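Long-range contact in 6-phosphogluconolactonase (Trypanosoma cruzi, PDB 6VYE), which probably hydrolyses 6-phosphogluconolactone to 6-phosphogluconate, the second step of the oxidative pentose phosphate pathway: residues L50-H64 and N95-I107. Numbering follows the deposited sequence.
Unlike the reference sequence in segment 95-107: Arg105 (reference His).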
loop_
_atom_site.group_PDB
_atom_site.type_symbol
_atom_site.label_atom_id
_atom_site.label_comp_id
_atom_site.label_asym_id
_atom_site.label_seq_id
_atom_site.Cartn_x
_atom_site.Cartn_y
_atom_site.Cartn_z
ATOM N N LEU A 50 1.551 -4.967 -0.033
ATOM C CA LEU A 50 1.807 -4.722 1.401
ATOM C C LEU A 50 2.383 -3.313 1.572
ATOM O O LEU A 50 3.099 -2.872 0.696
ATOM C CB LEU A 50 2.789 -5.759 1.944
ATOM C CG LEU A 50 2.394 -7.225 1.826
ATOM C CD1 LEU A 50 3.469 -8.123 2.433
ATOM C CD2 LEU A 50 1.085 -7.470 2.512
ATOM N N SER A 51 2.055 -2.634 2.665
ATOM C CA SER A 51 2.782 -1.420 3.120
ATOM C C SER A 51 3.811 -1.796 4.201
ATOM O O SER A 51 3.669 -2.888 4.838
ATOM C CB SER A 51 1.805 -0.396 3.629
ATOM O OG SER A 51 1.047 -1.004 4.663
ATOM N N GLY A 52 4.805 -0.929 4.407
ATOM C CA GLY A 52 5.750 -1.005 5.551
ATOM C C GLY A 52 5.238 -0.239 6.767
ATOM O O GLY A 52 4.109 0.275 6.726
ATOM N N GLY A 53 6.028 -0.180 7.838
ATOM C CA GLY A 53 5.641 0.488 9.097
ATOM C C GLY A 53 5.232 -0.489 10.185
ATOM O O GLY A 53 5.241 -1.741 9.946
ATOM N N SER A 54 4.893 0.042 11.356
ATOM C CA SER A 54 4.762 -0.760 12.604
ATOM C C SER A 54 3.344 -1.335 12.750
ATOM O O SER A 54 3.215 -2.477 13.248
ATOM C CB SER A 54 5.186 0.048 13.807
ATOM O OG SER A 54 4.712 1.386 13.723
ATOM N N THR A 55 2.304 -0.615 12.322
ATOM C CA THR A 55 0.919 -1.162 12.308
ATOM C C THR A 55 0.831 -2.320 11.313
ATOM O O THR A 55 0.316 -3.370 11.682
ATOM C CB THR A 55 -0.147 -0.088 12.077
ATOM O OG1 THR A 55 -0.025 0.788 13.193
ATOM C CG2 THR A 55 -1.572 -0.599 12.057
ATOM N N PRO A 56 1.232 -2.167 10.024
ATOM C CA PRO A 56 1.354 -3.320 9.136
ATOM C C PRO A 56 2.136 -4.492 9.752
ATOM O O PRO A 56 1.653 -5.563 9.670
ATOM C CB PRO A 56 2.091 -2.735 7.938
ATOM C CG PRO A 56 1.554 -1.328 7.869
ATOM C CD PRO A 56 1.436 -0.891 9.314
ATOM N N LYS A 57 3.298 -4.240 10.370
ATOM C CA LYS A 57 4.181 -5.291 10.959
ATOM C C LYS A 57 3.376 -6.119 11.957
ATOM O O LYS A 57 3.531 -7.362 11.994
ATOM C CB LYS A 57 5.415 -4.667 11.612
ATOM C CG LYS A 57 6.462 -5.631 12.158
ATOM C CD LYS A 57 7.460 -4.884 13.054
ATOM C CE LYS A 57 8.161 -5.751 14.079
ATOM N NZ LYS A 57 8.648 -4.953 15.234
ATOM N N MET A 58 2.480 -5.469 12.679
ATOM C CA MET A 58 1.621 -6.172 13.658
ATOM C C MET A 58 0.518 -6.935 12.935
ATOM O O MET A 58 0.191 -8.015 13.405
ATOM C CB MET A 58 1.015 -5.189 14.656
ATOM C CG MET A 58 2.050 -4.705 15.634
ATOM S SD MET A 58 1.428 -3.277 16.486
ATOM C CE MET A 58 0.196 -4.101 17.496
ATOM N N LEU A 59 -0.072 -6.354 11.881
ATOM C CA LEU A 59 -1.076 -7.035 11.035
ATOM C C LEU A 59 -0.445 -8.323 10.473
ATOM O O LEU A 59 -1.077 -9.348 10.552
ATOM C CB LEU A 59 -1.564 -6.047 9.965
ATOM C CG LEU A 59 -2.273 -6.623 8.744
ATOM C CD1 LEU A 59 -3.470 -7.444 9.139
ATOM C CD2 LEU A 59 -2.693 -5.526 7.781
ATOM N N TYR A 60 0.790 -8.274 9.999
ATOM C CA TYR A 60 1.453 -9.427 9.337
ATOM C C TYR A 60 1.796 -10.505 10.363
ATOM O O TYR A 60 1.681 -11.714 9.994
ATOM C CB TYR A 60 2.676 -9.014 8.520
ATOM C CG TYR A 60 2.449 -7.905 7.539
ATOM C CD1 TYR A 60 1.199 -7.621 7.037
ATOM C CD2 TYR A 60 3.524 -7.136 7.108
ATOM C CE1 TYR A 60 1.014 -6.598 6.118
ATOM C CE2 TYR A 60 3.348 -6.076 6.243
ATOM C CZ TYR A 60 2.090 -5.807 5.741
ATOM O OH TYR A 60 1.961 -4.763 4.880
ATOM N N SER A 61 2.140 -10.110 11.599
ATOM C CA SER A 61 2.407 -11.048 12.718
ATOM C C SER A 61 1.088 -11.687 13.137
ATOM O O SER A 61 1.086 -12.871 13.454
ATOM C CB SER A 61 3.045 -10.369 13.895
ATOM O OG SER A 61 4.140 -9.605 13.432
ATOM N N LEU A 62 0.023 -10.905 13.167
ATOM C CA LEU A 62 -1.330 -11.419 13.457
ATOM C C LEU A 62 -1.730 -12.465 12.401
ATOM O O LEU A 62 -2.143 -13.551 12.824
ATOM C CB LEU A 62 -2.282 -10.226 13.533
ATOM C CG LEU A 62 -3.717 -10.524 13.948
ATOM C CD1 LEU A 62 -3.782 -11.414 15.200
ATOM C CD2 LEU A 62 -4.451 -9.216 14.182
ATOM N N LEU A 63 -1.556 -12.191 11.096
ATOM C CA LEU A 63 -1.865 -13.144 9.991
ATOM C C LEU A 63 -1.069 -14.437 10.201
ATOM O O LEU A 63 -1.634 -15.538 9.968
ATOM C CB LEU A 63 -1.548 -12.512 8.622
ATOM C CG LEU A 63 -2.520 -11.431 8.154
ATOM C CD1 LEU A 63 -1.968 -10.616 6.991
ATOM C CD2 LEU A 63 -3.851 -12.026 7.769
ATOM N N HIS A 64 0.198 -14.306 10.613
ATOM C CA HIS A 64 1.139 -15.434 10.795
ATOM C C HIS A 64 0.680 -16.309 11.966
ATOM O O HIS A 64 0.730 -17.531 11.825
ATOM C CB HIS A 64 2.571 -14.946 11.044
ATOM C CG HIS A 64 3.547 -16.067 11.133
ATOM N ND1 HIS A 64 3.990 -16.578 12.339
ATOM C CD2 HIS A 64 4.143 -16.801 10.166
ATOM C CE1 HIS A 64 4.837 -17.569 12.104
ATOM N NE2 HIS A 64 4.942 -17.732 10.785
ATOM N N ASN A 95 11.229 -2.979 3.544
ATOM C CA ASN A 95 9.833 -3.452 3.781
ATOM C C ASN A 95 9.785 -4.984 3.643
ATOM O O ASN A 95 9.096 -5.667 4.438
ATOM C CB ASN A 95 8.848 -2.772 2.826
ATOM C CG ASN A 95 8.672 -1.288 3.114
ATOM O OD1 ASN A 95 8.892 -0.844 4.223
ATOM N ND2 ASN A 95 8.258 -0.510 2.133
ATOM N N TYR A 96 10.525 -5.536 2.692
ATOM C CA TYR A 96 10.595 -7.007 2.483
ATOM C C TYR A 96 11.182 -7.685 3.741
ATOM O O TYR A 96 10.572 -8.666 4.247
ATOM C CB TYR A 96 11.353 -7.354 1.210
ATOM C CG TYR A 96 11.562 -8.834 1.093
ATOM C CD1 TYR A 96 10.469 -9.682 1.108
ATOM C CD2 TYR A 96 12.828 -9.397 1.064
ATOM C CE1 TYR A 96 10.623 -11.052 1.060
ATOM C CE2 TYR A 96 13.000 -10.774 1.009
ATOM C CZ TYR A 96 11.888 -11.597 0.996
ATOM O OH TYR A 96 11.992 -12.951 0.949
ATOM N N ASN A 97 12.271 -7.141 4.295
ATOM C CA ASN A 97 12.923 -7.700 5.516
ATOM C C ASN A 97 11.905 -7.796 6.666
ATOM O O ASN A 97 11.825 -8.886 7.343
ATOM C CB ASN A 97 14.138 -6.870 5.933
ATOM C CG ASN A 97 14.816 -7.421 7.170
ATOM O OD1 ASN A 97 15.269 -8.556 7.158
ATOM N ND2 ASN A 97 14.864 -6.640 8.232
ATOM N N MET A 98 11.128 -6.732 6.883
ATOM C CA MET A 98 10.128 -6.663 7.983
ATOM C C MET A 98 8.999 -7.685 7.729
ATOM O O MET A 98 8.647 -8.444 8.656
ATOM C CB MET A 98 9.575 -5.235 8.111
ATOM C CG MET A 98 8.465 -5.087 9.143
ATOM S SD MET A 98 6.748 -5.490 8.544
ATOM C CE MET A 98 6.251 -3.937 7.800
ATOM N N ALA A 99 8.423 -7.701 6.527
ATOM C CA ALA A 99 7.307 -8.603 6.146
ATOM C C ALA A 99 7.782 -10.061 6.279
ATOM O O ALA A 99 6.993 -10.887 6.731
ATOM C CB ALA A 99 6.822 -8.287 4.725
ATOM N N ARG A 100 9.024 -10.335 5.872
ATOM C CA ARG A 100 9.658 -11.671 5.891
ATOM C C ARG A 100 9.790 -12.136 7.349
ATOM O O ARG A 100 9.389 -13.299 7.617
ATOM C CB ARG A 100 11.007 -11.629 5.164
ATOM C CG ARG A 100 11.686 -12.982 4.983
ATOM C CD ARG A 100 13.193 -12.912 4.832
ATOM N NE ARG A 100 13.898 -13.448 6.011
ATOM C CZ ARG A 100 14.585 -12.749 6.938
ATOM N NH1 ARG A 100 15.184 -13.399 7.924
ATOM N NH2 ARG A 100 14.701 -11.428 6.885
ATOM N N GLN A 101 10.277 -11.277 8.262
ATOM C CA GLN A 101 10.473 -11.683 9.676
ATOM C C GLN A 101 9.108 -12.013 10.289
ATOM O O GLN A 101 9.007 -13.006 11.039
ATOM C CB GLN A 101 11.237 -10.611 10.449
ATOM C CG GLN A 101 12.705 -10.528 10.053
ATOM C CD GLN A 101 13.456 -9.370 10.666
ATOM O OE1 GLN A 101 14.677 -9.420 10.803
ATOM N NE2 GLN A 101 12.737 -8.324 11.055
ATOM N N ALA A 102 8.083 -11.239 9.951
ATOM C CA ALA A 102 6.761 -11.260 10.612
ATOM C C ALA A 102 5.888 -12.395 10.071
ATOM O O ALA A 102 5.027 -12.895 10.839
ATOM C CB ALA A 102 6.088 -9.926 10.422
ATOM N N LEU A 103 6.039 -12.746 8.796
ATOM C CA LEU A 103 5.061 -13.599 8.054
ATOM C C LEU A 103 5.717 -14.354 6.882
ATOM O O LEU A 103 5.516 -15.547 6.799
ATOM C CB LEU A 103 3.940 -12.683 7.548
ATOM C CG LEU A 103 2.943 -13.317 6.586
ATOM C CD1 LEU A 103 2.216 -14.497 7.219
ATOM C CD2 LEU A 103 1.956 -12.268 6.101
ATOM N N LEU A 104 6.434 -13.680 5.975
ATOM C CA LEU A 104 6.665 -14.243 4.619
ATOM C C LEU A 104 7.698 -15.376 4.650
ATOM O O LEU A 104 7.736 -16.133 3.678
ATOM C CB LEU A 104 7.058 -13.134 3.650
ATOM C CG LEU A 104 5.998 -12.059 3.448
ATOM C CD1 LEU A 104 6.453 -11.055 2.391
ATOM C CD2 LEU A 104 4.668 -12.657 3.032
ATOM N N ARG A 105 8.477 -15.500 5.727
ATOM C CA ARG A 105 9.473 -16.592 5.895
ATOM C C ARG A 105 8.748 -17.950 5.810
ATOM O O ARG A 105 9.357 -18.896 5.371
ATOM C CB ARG A 105 10.246 -16.430 7.213
ATOM C CG ARG A 105 9.405 -16.423 8.483
ATOM C CD ARG A 105 10.233 -16.045 9.716
ATOM N NE ARG A 105 9.388 -15.632 10.841
ATOM C CZ ARG A 105 8.804 -16.464 11.706
ATOM N NH1 ARG A 105 9.019 -17.764 11.633
ATOM N NH2 ARG A 105 8.034 -15.996 12.665
ATOM N N ASP A 106 7.458 -18.015 6.142
ATOM C CA ASP A 106 6.675 -19.274 6.120
ATOM C C ASP A 106 5.679 -19.343 4.944
ATOM O O ASP A 106 4.796 -20.211 5.000
ATOM C CB ASP A 106 5.932 -19.409 7.439
ATOM C CG ASP A 106 6.861 -19.845 8.561
ATOM O OD1 ASP A 106 6.788 -19.277 9.667
ATOM O OD2 ASP A 106 7.669 -20.719 8.301
ATOM N N ILE A 107 5.779 -18.474 3.931
ATOM C CA ILE A 107 4.871 -18.469 2.741
ATOM C C ILE A 107 5.588 -19.126 1.568
ATOM O O ILE A 107 6.759 -18.881 1.341
ATOM C CB ILE A 107 4.420 -17.026 2.414
ATOM C CG1 ILE A 107 3.677 -16.425 3.598
ATOM C CG2 ILE A 107 3.596 -16.949 1.124
ATOM C CD1 ILE A 107 2.490 -17.242 4.083
HETATM O O HOH W 1 9.217 -1.219 7.449
#
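The one direct hydrogen bond between the segments runs from His64 NE2 to Asp106 OD1, a nearly straight bond of 2.7 Å. It uses the carboxylate's anti lone pair, with ring and carboxylate planes only 17° apart. With chi1 at -176° His64 turns its ring away from the backbone N and across to the turn 104-107. Over one face of the Arg105 guanidinium lies His64 NE2, while Arg105 NE bonds back to Gln101 O at 2.7 Å; Arg105 differs from the reference sequence.

Tyr60 is a knob among Met98, Ala99, Ala102 and Leu103, and its OH donates to Ser51 O at 2.5 Å, holding the ring to the loop that leads into its helix. Met98 is bent at chi2 and chi3; Met98 SD lies 5.1 Å from the centroid of the Tyr60 ring, an oblique Met-aromatic contact, and 3.4 Å from Lys57 CB, while Met98 CE reaches the Gly52-Gly53 loop. Leu50 CD1 and Leu104 CD1 meet tip to tip at 4.2 Å.

At the helix starts, a water accepts weakly from Gly53 N and donates to Asn95 OD1; Asn95 ND2 is bonded to Asp83 O.

The axes of 54-64 and 95-104, 7.7 Å apart at 28°, are those of neighbouring helices following adjacent parallel strands 46-50 and 77-85, as in a Rossmann-like alpha/beta fold.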